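Local coordinates for prophage Lp1 protein 11 (Lactobacillus plantarum WCFS1, PDB 3B7H) that is of unknown function but, as a small all-helical phage protein with a Cro/C1-type helix-turn-helix domain, probably binds DNA, at residues Ser9-Leu12 with Met13-Thr17; Leu32-Ser35 with Thr36-Ala39; Lys55-Thr59 with Leu60-Val64. One frame throughout, in Å; residues are numbered along the deposited sequence.

How the interactions relate
All three interactions are local but lie on three helices: the middle of helix 4-18, the capped start of helix 34-41 and the end of helix 50-60 with its exit. Interactions 1 and 3 touch, Leu12 and Leu15 of helix 4-18 packing on Val56, Leu60 and Ile62, and share the apolar core. Interaction 2 touches neither: its nearest atoms are about 4 Å from interaction 3 and 7 Å from interaction 1 (centres about 17 and 15 Å); half its residues are exposed, while Val37 and Ala39 are buried. The chemistry follows: leucine and isoleucine packing in interaction 1, amide and hydroxyl capping in interaction 2, a glycine-terminated helix end under apolar groups in interaction 3.

Interaction 1. Residues Ser9-Leu12 with Met13-Thr17; sequences SEHL and MELIT
The carbonyl oxygen Leu12 O receives Ile16 N at 2.9 Å, with an N-H...O angle of 172°, the straightest of four successive helical bonds, N-H of residue i+4 to C=O of residue i, whose acceptors are Ser9 to Leu12. This is the middle of helix 4-18, the first helix of the Cro/C1-type helix-turn-helix fold. The side chains of the same pair meet on its buried flank. With CG of Leu12 opposite its own backbone N (chi1 171°), the branch lies beside the carbonyl carbon, and Ile16 CD1 reaches Leu12 CG at 3.8 Å in an oblique crossing. Beyond this pair Leu12 packs on Val56 and Leu60 of helix 50-60 and on Met40 of helix 34-41, while Ile16 packs on Ile23 and Val26 of helix 23-30, so this turn meets three helices.

A quarter-turn or so round the axis the contacts change character. His11 also places CG opposite its backbone N (chi1 -172°), which carries the imidazole outward from the helix, where Leu15 of the next turn can lie over it. Leu15 CG then lies 4.0 Å above one ring face, offset toward the rim, and Leu15 CD1 is 3.8 Å from His11 NE2. Glu14 OE1 approaches His11 ND1 obliquely at 3.6 Å. Phe70 stacks on this imidazole and Phe67 meets it edge-to-face, so the ring sits among aromatic neighbours. Glu10 instead pairs with Lys2 in a salt bridge.

At the far end Met13 O accepts two donors from Thr17, the backbone N at 3.0 Å and OG1 at 2.8 Å, which arrive from opposite faces of the carbonyl plane.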
loop_
_atom_site.group_PDB
_atom_site.type_symbol
_atom_site.label_atom_id
_atom_site.label_comp_id
_atom_site.label_asym_id
_atom_site.label_seq_id
_atom_site.Cartn_x
_atom_site.Cartn_y
_atom_site.Cartn_z
ATOM N N SER A 9 -10.065 0.010 -3.290
ATOM C CA SER A 9 -11.298 -0.484 -2.736
ATOM C C SER A 9 -12.131 -1.175 -3.807
ATOM O O SER A 9 -12.768 -2.194 -3.529
ATOM C CB SER A 9 -12.054 0.640 -2.009
ATOM O OG SER A 9 -12.391 1.691 -2.890
ATOM N N GLU A 10 -12.102 -0.671 -5.044
ATOM C CA GLU A 10 -12.815 -1.338 -6.120
ATOM C C GLU A 10 -12.207 -2.703 -6.421
ATOM O O GLU A 10 -12.933 -3.669 -6.669
ATOM C CB GLU A 10 -12.867 -0.482 -7.386
ATOM C CG GLU A 10 -13.866 0.632 -7.229
ATOM C CD GLU A 10 -13.890 1.665 -8.371
ATOM O OE1 GLU A 10 -13.355 1.372 -9.472
ATOM O OE2 GLU A 10 -14.474 2.773 -8.127
ATOM N N HIS A 11 -10.885 -2.804 -6.383
ATOM C CA HIS A 11 -10.239 -4.091 -6.643
ATOM C C HIS A 11 -10.575 -5.079 -5.539
ATOM O O HIS A 11 -10.884 -6.254 -5.782
ATOM C CB HIS A 11 -8.712 -3.927 -6.726
ATOM C CG HIS A 11 -8.013 -5.160 -7.173
ATOM N ND1 HIS A 11 -8.281 -5.762 -8.380
ATOM C CD2 HIS A 11 -7.084 -5.929 -6.565
ATOM C CE1 HIS A 11 -7.532 -6.840 -8.504
ATOM N NE2 HIS A 11 -6.791 -6.957 -7.418
ATOM N N LEU A 12 -10.483 -4.586 -4.323
ATOM C CA LEU A 12 -10.801 -5.366 -3.161
ATOM C C LEU A 12 -12.233 -5.896 -3.234
ATOM O O LEU A 12 -12.459 -7.079 -3.015
ATOM C CB LEU A 12 -10.566 -4.548 -1.906
ATOM C CG LEU A 12 -11.101 -5.243 -0.665
ATOM C CD1 LEU A 12 -10.413 -6.593 -0.464
ATOM C CD2 LEU A 12 -10.885 -4.336 0.497
ATOM N N MET A 13 -13.189 -5.055 -3.600
ATOM C CA MET A 13 -14.560 -5.501 -3.748
ATOM C C MET A 13 -14.695 -6.556 -4.844
ATOM O O MET A 13 -15.431 -7.506 -4.676
ATOM C CB MET A 13 -15.485 -4.297 -4.021
ATOM C CG MET A 13 -16.977 -4.623 -4.073
ATOM S SD MET A 13 -17.627 -5.427 -2.594
ATOM C CE MET A 13 -16.771 -4.527 -1.380
ATOM N N GLU A 14 -13.981 -6.423 -5.948
ATOM C CA GLU A 14 -13.984 -7.474 -6.954
ATOM C C GLU A 14 -13.499 -8.806 -6.414
ATOM O O GLU A 14 -14.088 -9.828 -6.702
ATOM C CB GLU A 14 -13.073 -7.151 -8.108
ATOM C CG GLU A 14 -13.459 -6.000 -9.010
ATOM C CD GLU A 14 -12.390 -5.763 -10.116
ATOM O OE1 GLU A 14 -11.349 -6.504 -10.098
ATOM O OE2 GLU A 14 -12.611 -4.873 -11.009
ATOM N N LEU A 15 -12.394 -8.797 -5.685
ATOM C CA LEU A 15 -11.850 -10.021 -5.106
ATOM C C LEU A 15 -12.739 -10.650 -4.035
ATOM O O LEU A 15 -12.865 -11.873 -3.982
ATOM C CB LEU A 15 -10.463 -9.794 -4.509
ATOM C CG LEU A 15 -9.312 -9.393 -5.426
ATOM C CD1 LEU A 15 -8.053 -9.179 -4.596
ATOM C CD2 LEU A 15 -9.082 -10.413 -6.526
ATOM N N ILE A 16 -13.291 -9.831 -3.156
ATOM C CA ILE A 16 -14.254 -10.275 -2.138
ATOM C C ILE A 16 -15.440 -10.962 -2.795
ATOM O O ILE A 16 -15.863 -12.053 -2.385
ATOM C CB ILE A 16 -14.772 -9.075 -1.339
ATOM C CG1 ILE A 16 -13.717 -8.586 -0.361
ATOM C CG2 ILE A 16 -16.041 -9.405 -0.554
ATOM C CD1 ILE A 16 -14.134 -7.319 0.439
ATOM N N THR A 17 -15.970 -10.316 -3.825
ATOM C CA THR A 17 -17.136 -10.807 -4.555
ATOM C C THR A 17 -16.852 -12.133 -5.276
ATOM O O THR A 17 -17.682 -13.056 -5.272
ATOM C CB THR A 17 -17.619 -9.733 -5.554
ATOM O OG1 THR A 17 -17.983 -8.565 -4.818
ATOM C CG2 THR A 17 -18.832 -10.195 -6.327
#

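Interaction 2. Residues Leu32-Ser35 with Thr36-Ala39; sequences LNQS and TVNA
Asn33 is still extended (psi 165°) and Gln34 is already helical, so that the carbonyl of Asn33 opens the helical pattern by accepting Val37 N at 3.1 Å with an N-H...O angle of 167°; Asn38 N to Gln34 O and Ala39 N to Ser35 O continue it. Asn33 is the N-cap residue, and its side chain accepts Thr36 N in a capping bond. Asn33 CG sits between the backbone N and the carbonyl carbon (chi1 65°), which turns the amide back over the first helical turn and lets OD1 collect three donors: Ser35 OG at 2.7 Å, Thr36 OG1 at 2.9 Å and Thr36 N at 3.2 Å. The serine hydroxyl comes from above the amide plane, whereas both donors of Thr36 are tilted from it less steeply and nearer the line of the carbonyl bond.

Gln34, the first helical residue, bends at its second torsion and sends NE2 to Asn38 OD1, one turn on, at 3.3 Å. That donor also stands above the plane of the asparagine amide, and the two amides are steeply inclined to each other. Gln34 NE2 lies 3.8 Å from Val37 CG1.

On the inner side Leu32 CD2 meets Val37 CG2 at 3.4 Å, tighter than an ordinary methyl contact, and the two side chains cross at roughly a right angle. Both pack on Ala27 of helix 23-30, and Val37 also on Ile23. An N-capped helix set across the preceding helix belongs to the helix-turn-helix motif, where helix 34-41 occupies the place of the probable DNA-recognition helix of Cro/C1-type domains.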
loop_
_atom_site.group_PDB
_atom_site.type_symbol
_atom_site.label_atom_id
_atom_site.label_comp_id
_atom_site.label_asym_id
_atom_site.label_seq_id
_atom_site.Cartn_x
_atom_site.Cartn_y
_atom_site.Cartn_z
ATOM N N LEU A 32 -11.327 -5.577 11.177
ATOM C CA LEU A 32 -11.449 -4.120 11.165
ATOM C C LEU A 32 -12.865 -3.702 11.513
ATOM O O LEU A 32 -13.835 -4.470 11.397
ATOM C CB LEU A 32 -10.928 -3.436 9.896
ATOM C CG LEU A 32 -11.031 -4.057 8.506
ATOM C CD1 LEU A 32 -10.057 -5.197 8.288
ATOM C CD2 LEU A 32 -12.466 -4.488 8.304
ATOM N N ASN A 33 -12.983 -2.481 11.989
ATOM C CA ASN A 33 -14.284 -2.015 12.408
ATOM C C ASN A 33 -14.885 -1.232 11.270
ATOM O O ASN A 33 -14.176 -0.840 10.317
ATOM C CB ASN A 33 -14.228 -1.222 13.727
ATOM C CG ASN A 33 -13.442 0.066 13.611
ATOM O OD1 ASN A 33 -12.946 0.405 12.534
ATOM N ND2 ASN A 33 -13.327 0.797 14.718
ATOM N N GLN A 34 -16.198 -1.026 11.397
ATOM C CA GLN A 34 -17.041 -0.435 10.362
ATOM C C GLN A 34 -16.510 0.923 9.913
ATOM O O GLN A 34 -16.556 1.275 8.735
ATOM C CB GLN A 34 -18.474 -0.297 10.907
ATOM C CG GLN A 34 -19.577 -0.154 9.862
ATOM C CD GLN A 34 -19.589 -1.313 8.868
ATOM O OE1 GLN A 34 -19.440 -2.484 9.253
ATOM N NE2 GLN A 34 -19.748 -0.987 7.578
ATOM N N SER A 35 -15.999 1.688 10.869
ATOM C CA SER A 35 -15.399 2.976 10.560
ATOM C C SER A 35 -14.257 2.838 9.530
ATOM O O SER A 35 -14.186 3.622 8.581
ATOM C CB SER A 35 -14.940 3.672 11.864
ATOM O OG SER A 35 -13.860 2.987 12.476
ATOM N N THR A 36 -13.411 1.820 9.701
ATOM C CA THR A 36 -12.292 1.594 8.794
ATOM C C THR A 36 -12.795 1.129 7.423
ATOM O O THR A 36 -12.306 1.581 6.382
ATOM C CB THR A 36 -11.299 0.533 9.331
ATOM O OG1 THR A 36 -10.805 0.902 10.634
ATOM C CG2 THR A 36 -10.126 0.387 8.352
ATOM N N VAL A 37 -13.772 0.220 7.448
ATOM C CA VAL A 37 -14.465 -0.260 6.246
ATOM C C VAL A 37 -15.102 0.923 5.487
ATOM O O VAL A 37 -14.866 1.119 4.310
ATOM C CB VAL A 37 -15.591 -1.284 6.643
ATOM C CG1 VAL A 37 -16.586 -1.503 5.496
ATOM C CG2 VAL A 37 -15.000 -2.590 7.113
ATOM N N ASN A 38 -15.893 1.724 6.189
ATOM C CA ASN A 38 -16.529 2.881 5.577
ATOM C C ASN A 38 -15.507 3.833 4.933
ATOM O O ASN A 38 -15.724 4.321 3.824
ATOM C CB ASN A 38 -17.424 3.620 6.611
ATOM C CG ASN A 38 -18.690 2.811 7.006
ATOM O OD1 ASN A 38 -19.146 1.937 6.254
ATOM N ND2 ASN A 38 -19.248 3.105 8.193
ATOM N N ALA A 39 -14.394 4.071 5.637
ATOM C CA ALA A 39 -13.325 4.982 5.167
ATOM C C ALA A 39 -12.713 4.520 3.838
ATOM O O ALA A 39 -12.564 5.292 2.880
ATOM C CB ALA A 39 -12.248 5.123 6.225
#

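Interaction 3. Residues Lys55-Thr59 with Leu60-Val64; sequences KVCGT and LGISV
Cys57 and Ile62 meet where helix 50-60 ends and the chain doubles back. Cys57 SG, held opposite its carbonyl carbon (chi1 -77°), points out over the exit: Ile62 CG1 lies 3.9 Å from it and Val64 CG2 4.1 Å, so the sulfur is flanked by two apolar branches of the returning chain. The backbone joins the same pair, as Ile62 N donates to Cys57 O at 3.0 Å with an N-H...O angle of 158°.

At Gly61 the chain leaves helical geometry with a positive phi of 74°, which brings Ile62 N back toward Cys57 O, and Gly61 N bonds to Gly58 O at 3.2 Å from well above the carbonyl plane. The two backward bonds together form a Schellman motif, a C-terminal helix cap whose positive-phi position favours glycine.

Leu60, the last helical residue, carries the buried side. Its N bonds to Val56 O at 2.9 Å, and Leu60 CD1 touches Val56 CG1 at 3.9 Å, the two side chains lying side by side and pointing the same way. Leu15 of helix 4-18 packs on Leu60 and Ile62. Gln19 NE2 hydrogen-bonds to Leu60 O, a carbonyl near the helix end.

After the turn Ser63 starts the next helix: its OG caps Asp66 N, and Tyr73 of the second subunit packs on Ser63 and Val64.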
loop_
_atom_site.group_PDB
_atom_site.type_symbol
_atom_site.label_atom_id
_atom_site.label_comp_id
_atom_site.label_asym_id
_atom_site.label_seq_id
_atom_site.Cartn_x
_atom_site.Cartn_y
_atom_site.Cartn_z
ATOM N N LYS A 55 -4.138 -6.882 6.013
ATOM C CA LYS A 55 -5.068 -7.633 6.853
ATOM C C LYS A 55 -6.185 -8.285 6.023
ATOM O O LYS A 55 -6.526 -9.445 6.236
ATOM C CB LYS A 55 -5.689 -6.715 7.936
ATOM C CG LYS A 55 -4.697 -6.273 9.045
ATOM C CD LYS A 55 -5.291 -5.226 9.997
ATOM C CE LYS A 55 -4.399 -5.042 11.231
ATOM N NZ LYS A 55 -4.827 -3.871 12.094
ATOM N N VAL A 56 -6.770 -7.527 5.096
ATOM C CA VAL A 56 -7.789 -8.073 4.195
ATOM C C VAL A 56 -7.227 -9.190 3.317
ATOM O O VAL A 56 -7.874 -10.210 3.100
ATOM C CB VAL A 56 -8.379 -6.990 3.303
ATOM C CG1 VAL A 56 -9.219 -7.648 2.228
ATOM C CG2 VAL A 56 -9.213 -6.057 4.133
ATOM N N CYS A 57 -6.006 -8.994 2.827
ATOM C CA CYS A 57 -5.341 -10.005 2.000
ATOM C C CYS A 57 -5.205 -11.302 2.769
ATOM O O CYS A 57 -5.418 -12.378 2.228
ATOM C CB CYS A 57 -3.985 -9.494 1.502
ATOM S SG CYS A 57 -4.149 -8.345 0.143
ATOM N N GLY A 58 -4.897 -11.192 4.052
ATOM C CA GLY A 58 -4.775 -12.363 4.900
ATOM C C GLY A 58 -6.066 -13.153 4.915
ATOM O O GLY A 58 -6.068 -14.384 4.776
ATOM N N THR A 59 -7.168 -12.435 5.077
ATOM C CA THR A 59 -8.509 -13.020 5.113
ATOM C C THR A 59 -8.869 -13.647 3.782
ATOM O O THR A 59 -9.538 -14.681 3.729
ATOM C CB THR A 59 -9.565 -11.949 5.436
ATOM O OG1 THR A 59 -9.315 -11.419 6.739
ATOM C CG2 THR A 59 -10.958 -12.528 5.391
ATOM N N LEU A 60 -8.428 -13.002 2.708
ATOM C CA LEU A 60 -8.667 -13.487 1.363
ATOM C C LEU A 60 -7.758 -14.638 0.950
ATOM O O LEU A 60 -8.042 -15.296 -0.050
ATOM C CB LEU A 60 -8.515 -12.347 0.375
ATOM C CG LEU A 60 -9.646 -11.327 0.401
ATOM C CD1 LEU A 60 -9.326 -10.277 -0.620
ATOM C CD2 LEU A 60 -11.000 -11.967 0.094
ATOM N N GLY A 61 -6.676 -14.887 1.710
ATOM C CA GLY A 61 -5.702 -15.930 1.369
ATOM C C GLY A 61 -4.788 -15.561 0.205
ATOM O O GLY A 61 -4.280 -16.423 -0.496
ATOM N N ILE A 62 -4.586 -14.269 -0.011
ATOM C CA ILE A 62 -3.705 -13.805 -1.065
ATOM C C ILE A 62 -2.614 -12.957 -0.442
ATOM O O ILE A 62 -2.791 -12.429 0.654
ATOM C CB ILE A 62 -4.452 -12.967 -2.126
ATOM C CG1 ILE A 62 -5.073 -11.713 -1.528
ATOM C CG2 ILE A 62 -5.561 -13.782 -2.791
ATOM C CD1 ILE A 62 -5.789 -10.861 -2.569
ATOM N N SER A 63 -1.504 -12.819 -1.169
ATOM C CA SER A 63 -0.387 -11.938 -0.801
ATOM C C SER A 63 -0.705 -10.524 -1.279
ATOM O O SER A 63 -1.441 -10.355 -2.254
ATOM C CB SER A 63 0.925 -12.408 -1.433
ATOM O OG SER A 63 0.967 -12.159 -2.827
ATOM N N VAL A 64 -0.142 -9.541 -0.581
ATOM C CA VAL A 64 -0.270 -8.140 -0.935
ATOM C C VAL A 64 0.320 -7.914 -2.317
ATOM O O VAL A 64 -0.222 -7.164 -3.118
ATOM C CB VAL A 64 0.414 -7.233 0.120
ATOM C CG1 VAL A 64 0.681 -5.813 -0.415
ATOM C CG2 VAL A 64 -0.430 -7.165 1.370
#